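PDB 1WY6: DUF1955 domain-containing protein from Sulfolobus tokodaii, which is of unknown function but folds as an all-helical repeat protein. Local coordinates for residues Leu71-Val85 with Ile100-Ile113. Sequence-based numbering, arbitrary orientation.
Sequences LDKCQNLKSVVECGV and ILVIQGKRDKLEEI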
loop_
_atom_site.group_PDB
_atom_site.type_symbol
_atom_site.label_atom_id
_atom_site.label_comp_id
_atom_site.label_asym_id
_atom_site.label_seq_id
_atom_site.Cartn_x
_atom_site.Cartn_y
_atom_site.Cartn_z
ATOM N N LEU A 71 -8.516 4.980 4.964
ATOM C CA LEU A 71 -7.941 4.260 3.834
ATOM C C LEU A 71 -8.767 3.048 3.426
ATOM O O LEU A 71 -8.765 2.657 2.256
ATOM C CB LEU A 71 -6.513 3.820 4.157
ATOM C CG LEU A 71 -5.395 4.859 4.020
ATOM C CD1 LEU A 71 -4.103 4.284 4.551
ATOM C CD2 LEU A 71 -5.222 5.254 2.571
ATOM N N ASP A 72 -9.479 2.465 4.385
ATOM C CA ASP A 72 -10.300 1.291 4.116
ATOM C C ASP A 72 -11.405 1.598 3.110
ATOM O O ASP A 72 -12.014 0.690 2.550
ATOM C CB ASP A 72 -10.906 0.746 5.419
ATOM C CG ASP A 72 -11.912 1.696 6.048
ATOM O OD1 ASP A 72 -11.541 2.839 6.395
ATOM O OD2 ASP A 72 -13.086 1.298 6.198
ATOM N N LYS A 73 -11.671 2.879 2.881
ATOM C CA LYS A 73 -12.694 3.257 1.922
ATOM C C LYS A 73 -12.134 3.278 0.501
ATOM O O LYS A 73 -12.887 3.313 -0.474
ATOM C CB LYS A 73 -13.293 4.613 2.297
ATOM C CG LYS A 73 -14.220 4.511 3.496
ATOM C CD LYS A 73 -14.946 5.801 3.791
ATOM C CE LYS A 73 -15.828 5.610 5.011
ATOM N NZ LYS A 73 -15.035 5.013 6.124
ATOM N N CYS A 74 -10.808 3.228 0.396
ATOM C CA CYS A 74 -10.135 3.224 -0.897
ATOM C C CYS A 74 -10.177 1.828 -1.514
ATOM O O CYS A 74 -9.967 0.828 -0.824
ATOM C CB CYS A 74 -8.677 3.673 -0.746
ATOM S SG CYS A 74 -8.445 5.404 -0.219
ATOM N N GLN A 75 -10.446 1.772 -2.817
ATOM C CA GLN A 75 -10.534 0.510 -3.550
ATOM C C GLN A 75 -9.257 0.221 -4.344
ATOM O O GLN A 75 -9.096 -0.867 -4.904
ATOM C CB GLN A 75 -11.725 0.555 -4.515
ATOM C CG GLN A 75 -13.026 0.987 -3.864
ATOM C CD GLN A 75 -13.546 -0.023 -2.864
ATOM O OE1 GLN A 75 -14.270 0.329 -1.933
ATOM N NE2 GLN A 75 -13.192 -1.287 -3.058
ATOM N N ASN A 76 -8.359 1.201 -4.386
ATOM C CA ASN A 76 -7.098 1.085 -5.121
ATOM C C ASN A 76 -5.871 0.924 -4.224
ATOM O O ASN A 76 -4.776 1.363 -4.590
ATOM C CB ASN A 76 -6.899 2.320 -6.014
ATOM C CG ASN A 76 -6.904 3.638 -5.224
ATOM O OD1 ASN A 76 -6.599 4.700 -5.769
ATOM N ND2 ASN A 76 -7.258 3.570 -3.945
ATOM N N LEU A 77 -6.043 0.296 -3.061
ATOM C CA LEU A 77 -4.922 0.121 -2.151
ATOM C C LEU A 77 -3.812 -0.775 -2.687
ATOM O O LEU A 77 -2.765 -0.919 -2.060
ATOM C CB LEU A 77 -5.398 -0.355 -0.774
ATOM C CG LEU A 77 -6.232 0.690 -0.021
ATOM C CD1 LEU A 77 -6.290 0.313 1.450
ATOM C CD2 LEU A 77 -5.613 2.086 -0.174
ATOM N N LYS A 78 -4.023 -1.357 -3.861
ATOM C CA LYS A 78 -2.974 -2.163 -4.461
ATOM C C LYS A 78 -1.843 -1.192 -4.817
ATOM O O LYS A 78 -0.680 -1.582 -4.920
ATOM C CB LYS A 78 -3.465 -2.864 -5.726
ATOM C CG LYS A 78 -2.394 -3.748 -6.361
ATOM C CD LYS A 78 -2.766 -4.187 -7.779
ATOM C CE LYS A 78 -1.603 -4.907 -8.438
ATOM N NZ LYS A 78 -1.903 -5.316 -9.837
ATOM N N SER A 79 -2.198 0.080 -5.000
ATOM C CA SER A 79 -1.227 1.127 -5.333
ATOM C C SER A 79 -0.198 1.298 -4.210
ATOM O O SER A 79 0.972 1.609 -4.453
ATOM C CB SER A 79 -1.943 2.471 -5.548
ATOM O OG SER A 79 -2.973 2.376 -6.520
ATOM N N VAL A 80 -0.643 1.116 -2.974
ATOM C CA VAL A 80 0.251 1.264 -1.832
ATOM C C VAL A 80 1.220 0.090 -1.747
ATOM O O VAL A 80 2.402 0.273 -1.483
ATOM C CB VAL A 80 -0.549 1.396 -0.509
ATOM C CG1 VAL A 80 0.401 1.383 0.688
ATOM C CG2 VAL A 80 -1.342 2.689 -0.532
ATOM N N VAL A 81 0.716 -1.116 -1.983
ATOM C CA VAL A 81 1.553 -2.306 -1.955
ATOM C C VAL A 81 2.581 -2.224 -3.091
ATOM O O VAL A 81 3.743 -2.603 -2.920
ATOM C CB VAL A 81 0.715 -3.578 -2.148
ATOM C CG1 VAL A 81 1.604 -4.805 -1.993
ATOM C CG2 VAL A 81 -0.438 -3.600 -1.153
ATOM N N GLU A 82 2.134 -1.734 -4.247
ATOM C CA GLU A 82 2.996 -1.576 -5.419
ATOM C C GLU A 82 4.201 -0.706 -5.094
ATOM O O GLU A 82 5.311 -0.988 -5.541
ATOM C CB GLU A 82 2.230 -0.932 -6.577
ATOM C CG GLU A 82 1.310 -1.859 -7.345
ATOM C CD GLU A 82 2.056 -2.975 -8.072
ATOM O OE1 GLU A 82 3.262 -2.802 -8.372
ATOM O OE2 GLU A 82 1.428 -4.022 -8.358
ATOM N N CYS A 83 3.985 0.373 -4.344
ATOM C CA CYS A 83 5.097 1.243 -3.970
ATOM C C CYS A 83 5.996 0.522 -2.973
ATOM O O CYS A 83 7.187 0.790 -2.887
ATOM C CB CYS A 83 4.586 2.554 -3.387
ATOM S SG CYS A 83 4.067 3.747 -4.661
ATOM N N GLY A 84 5.419 -0.399 -2.214
ATOM C CA GLY A 84 6.229 -1.162 -1.285
ATOM C C GLY A 84 7.173 -2.027 -2.106
ATOM O O GLY A 84 8.369 -2.105 -1.823
ATOM N N VAL A 85 6.637 -2.663 -3.144
ATOM C CA VAL A 85 7.440 -3.521 -4.014
ATOM C C VAL A 85 8.453 -2.733 -4.849
ATOM O O VAL A 85 9.607 -3.131 -4.955
ATOM C CB VAL A 85 6.540 -4.360 -4.968
ATOM C CG1 VAL A 85 7.407 -5.193 -5.927
ATOM C CG2 VAL A 85 5.650 -5.291 -4.151
ATOM N N ILE A 100 -6.176 -4.501 4.641
ATOM C CA ILE A 100 -7.427 -3.989 4.085
ATOM C C ILE A 100 -7.796 -4.727 2.798
ATOM O O ILE A 100 -8.969 -5.016 2.560
ATOM C CB ILE A 100 -7.338 -2.472 3.821
ATOM C CG1 ILE A 100 -7.287 -1.726 5.160
ATOM C CG2 ILE A 100 -8.528 -2.010 3.014
ATOM C CD1 ILE A 100 -6.859 -0.280 5.044
ATOM N N LEU A 101 -6.803 -5.039 1.966
ATOM C CA LEU A 101 -7.083 -5.769 0.732
ATOM C C LEU A 101 -7.676 -7.138 1.063
ATOM O O LEU A 101 -8.623 -7.576 0.421
ATOM C CB LEU A 101 -5.813 -5.943 -0.106
ATOM C CG LEU A 101 -5.250 -4.679 -0.763
ATOM C CD1 LEU A 101 -3.998 -5.017 -1.538
ATOM C CD2 LEU A 101 -6.296 -4.060 -1.678
ATOM N N VAL A 102 -7.127 -7.807 2.074
ATOM C CA VAL A 102 -7.637 -9.115 2.480
ATOM C C VAL A 102 -9.083 -8.990 2.955
ATOM O O VAL A 102 -9.954 -9.775 2.571
ATOM C CB VAL A 102 -6.810 -9.718 3.644
ATOM C CG1 VAL A 102 -7.382 -11.076 4.031
ATOM C CG2 VAL A 102 -5.344 -9.866 3.240
ATOM N N ILE A 103 -9.323 -7.985 3.793
ATOM C CA ILE A 103 -10.632 -7.723 4.376
ATOM C C ILE A 103 -11.667 -7.302 3.339
ATOM O O ILE A 103 -12.872 -7.472 3.542
ATOM C CB ILE A 103 -10.508 -6.629 5.459
ATOM C CG1 ILE A 103 -9.619 -7.137 6.590
ATOM C CG2 ILE A 103 -11.867 -6.249 5.996
ATOM C CD1 ILE A 103 -9.369 -6.089 7.687
ATOM N N GLN A 104 -11.193 -6.737 2.235
ATOM C CA GLN A 104 -12.075 -6.316 1.159
ATOM C C GLN A 104 -12.314 -7.519 0.254
ATOM O O GLN A 104 -13.161 -7.488 -0.634
ATOM C CB GLN A 104 -11.436 -5.180 0.361
ATOM C CG GLN A 104 -11.490 -3.825 1.049
ATOM C CD GLN A 104 -10.706 -2.762 0.300
ATOM O OE1 GLN A 104 -10.808 -1.573 0.598
ATOM N NE2 GLN A 104 -9.906 -3.188 -0.670
ATOM N N GLY A 105 -11.557 -8.583 0.504
ATOM C CA GLY A 105 -11.680 -9.791 -0.289
ATOM C C GLY A 105 -11.151 -9.600 -1.697
ATOM O O GLY A 105 -11.604 -10.270 -2.630
ATOM N N LYS A 106 -10.190 -8.690 -1.856
ATOM C CA LYS A 106 -9.608 -8.427 -3.168
ATOM C C LYS A 106 -8.466 -9.387 -3.468
ATOM O O LYS A 106 -7.302 -8.993 -3.588
ATOM C CB LYS A 106 -9.132 -6.975 -3.258
ATOM C CG LYS A 106 -10.278 -5.978 -3.315
ATOM C CD LYS A 106 -9.790 -4.546 -3.432
ATOM C CE LYS A 106 -10.972 -3.575 -3.437
ATOM N NZ LYS A 106 -11.827 -3.717 -4.640
ATOM N N ARG A 107 -8.834 -10.654 -3.582
ATOM C CA ARG A 107 -7.914 -11.746 -3.864
ATOM C C ARG A 107 -7.213 -11.507 -5.189
ATOM O O ARG A 107 -6.040 -11.842 -5.354
ATOM C CB ARG A 107 -8.699 -13.058 -3.916
ATOM C CG ARG A 107 -7.914 -14.276 -4.391
ATOM C CD ARG A 107 -8.822 -15.503 -4.377
ATOM N NE ARG A 107 -8.170 -16.725 -4.844
ATOM C CZ ARG A 107 -7.103 -17.269 -4.271
ATOM N NH1 ARG A 107 -6.558 -16.694 -3.207
ATOM N NH2 ARG A 107 -6.595 -18.398 -4.749
ATOM N N ASP A 108 -7.950 -10.924 -6.127
ATOM C CA ASP A 108 -7.428 -10.622 -7.454
ATOM C C ASP A 108 -6.215 -9.701 -7.384
ATOM O O ASP A 108 -5.205 -9.964 -8.022
ATOM C CB ASP A 108 -8.534 -9.991 -8.318
ATOM C CG ASP A 108 -9.059 -8.677 -7.748
ATOM O OD1 ASP A 108 -9.120 -8.534 -6.509
ATOM O OD2 ASP A 108 -9.433 -7.790 -8.544
ATOM N N LYS A 109 -6.320 -8.624 -6.609
ATOM C CA LYS A 109 -5.221 -7.670 -6.462
ATOM C C LYS A 109 -4.013 -8.335 -5.794
ATOM O O LYS A 109 -2.882 -8.181 -6.248
ATOM C CB LYS A 109 -5.688 -6.455 -5.650
ATOM C CG LYS A 109 -6.863 -5.699 -6.290
ATOM C CD LYS A 109 -6.472 -5.134 -7.659
ATOM C CE LYS A 109 -7.679 -4.682 -8.472
ATOM N NZ LYS A 109 -8.406 -3.555 -7.844
ATOM N N LEU A 110 -4.256 -9.087 -4.725
ATOM C CA LEU A 110 -3.179 -9.794 -4.023
ATOM C C LEU A 110 -2.444 -10.785 -4.938
ATOM O O LEU A 110 -1.223 -10.931 -4.843
ATOM C CB LEU A 110 -3.742 -10.533 -2.802
ATOM C CG LEU A 110 -4.286 -9.625 -1.695
ATOM C CD1 LEU A 110 -5.018 -10.448 -0.644
ATOM C CD2 LEU A 110 -3.126 -8.843 -1.073
ATOM N N GLU A 111 -3.183 -11.463 -5.818
ATOM C CA GLU A 111 -2.567 -12.424 -6.746
ATOM C C GLU A 111 -1.714 -11.714 -7.793
ATOM O O GLU A 111 -0.646 -12.200 -8.170
ATOM C CB GLU A 111 -3.628 -13.264 -7.452
ATOM C CG GLU A 111 -4.431 -14.140 -6.522
ATOM C CD GLU A 111 -5.115 -15.271 -7.262
ATOM O OE1 GLU A 111 -6.018 -15.908 -6.677
ATOM O OE2 GLU A 111 -4.736 -15.528 -8.431
ATOM N N GLU A 112 -2.195 -10.573 -8.271
ATOM C CA GLU A 112 -1.442 -9.780 -9.240
ATOM C C GLU A 112 -0.082 -9.404 -8.629
ATOM O O GLU A 112 0.962 -9.563 -9.258
ATOM C CB GLU A 112 -2.244 -8.528 -9.607
ATOM C CG GLU A 112 -3.462 -8.846 -10.465
ATOM C CD GLU A 112 -4.513 -7.752 -10.436
ATOM O OE1 GLU A 112 -4.158 -6.601 -10.101
ATOM O OE2 GLU A 112 -5.691 -8.043 -10.754
ATOM N N ILE A 113 -0.096 -8.912 -7.393
ATOM C CA ILE A 113 1.153 -8.559 -6.713
ATOM C C ILE A 113 2.033 -9.811 -6.610
ATOM O O ILE A 113 3.244 -9.763 -6.840
ATOM C CB ILE A 113 0.891 -8.040 -5.282
ATOM C CG1 ILE A 113 0.280 -6.639 -5.328
ATOM C CG2 ILE A 113 2.188 -8.023 -4.489
ATOM C CD1 ILE A 113 1.243 -5.575 -5.855
#
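Val81 and Leu77 face Leu101 and Ile100 in the tightly packed part of this contact. Val81 CG2 meets Leu101 CD1 at 3.9 Å. Leu77 CD1 rests against Ile100 CG2 at 3.6 Å. The other methyl of Val81, CG1, lies 4.0 Å from Ile113 CD1, and Ile113 also packs on Ile131 of helix 125-137. Helices 78-85 and 107-113 run nearly parallel, at 15°, with their axes 10.6 Å apart. Gly105 closes the preceding helix with a Schellman motif, and Lys106 takes the N-cap position of the next.

The other side is polar and partly open to solvent, and loosest at the exposed Asp72 and Gln75. Lys78 leaves its helix with CG anti to the backbone N (chi1 -179°) and stays extended. Its chain runs alongside Ile113, pointing the opposite way, and crosses Lys109 at about a right angle. Lys78 NZ makes a hydrogen-bonded salt bridge to the anti lone pair of Glu112 OE1 at 2.6 Å. Glu82 OE2 is a second, long partner of the ammonium. Losing this chain to an alanine would probably leave Glu112 without its cross-helix mate and uncover Ile113. The chemistry implies an apolar seam joining helix 78-86 to helices 92-103 and 107-117, bordered by a salt bridge.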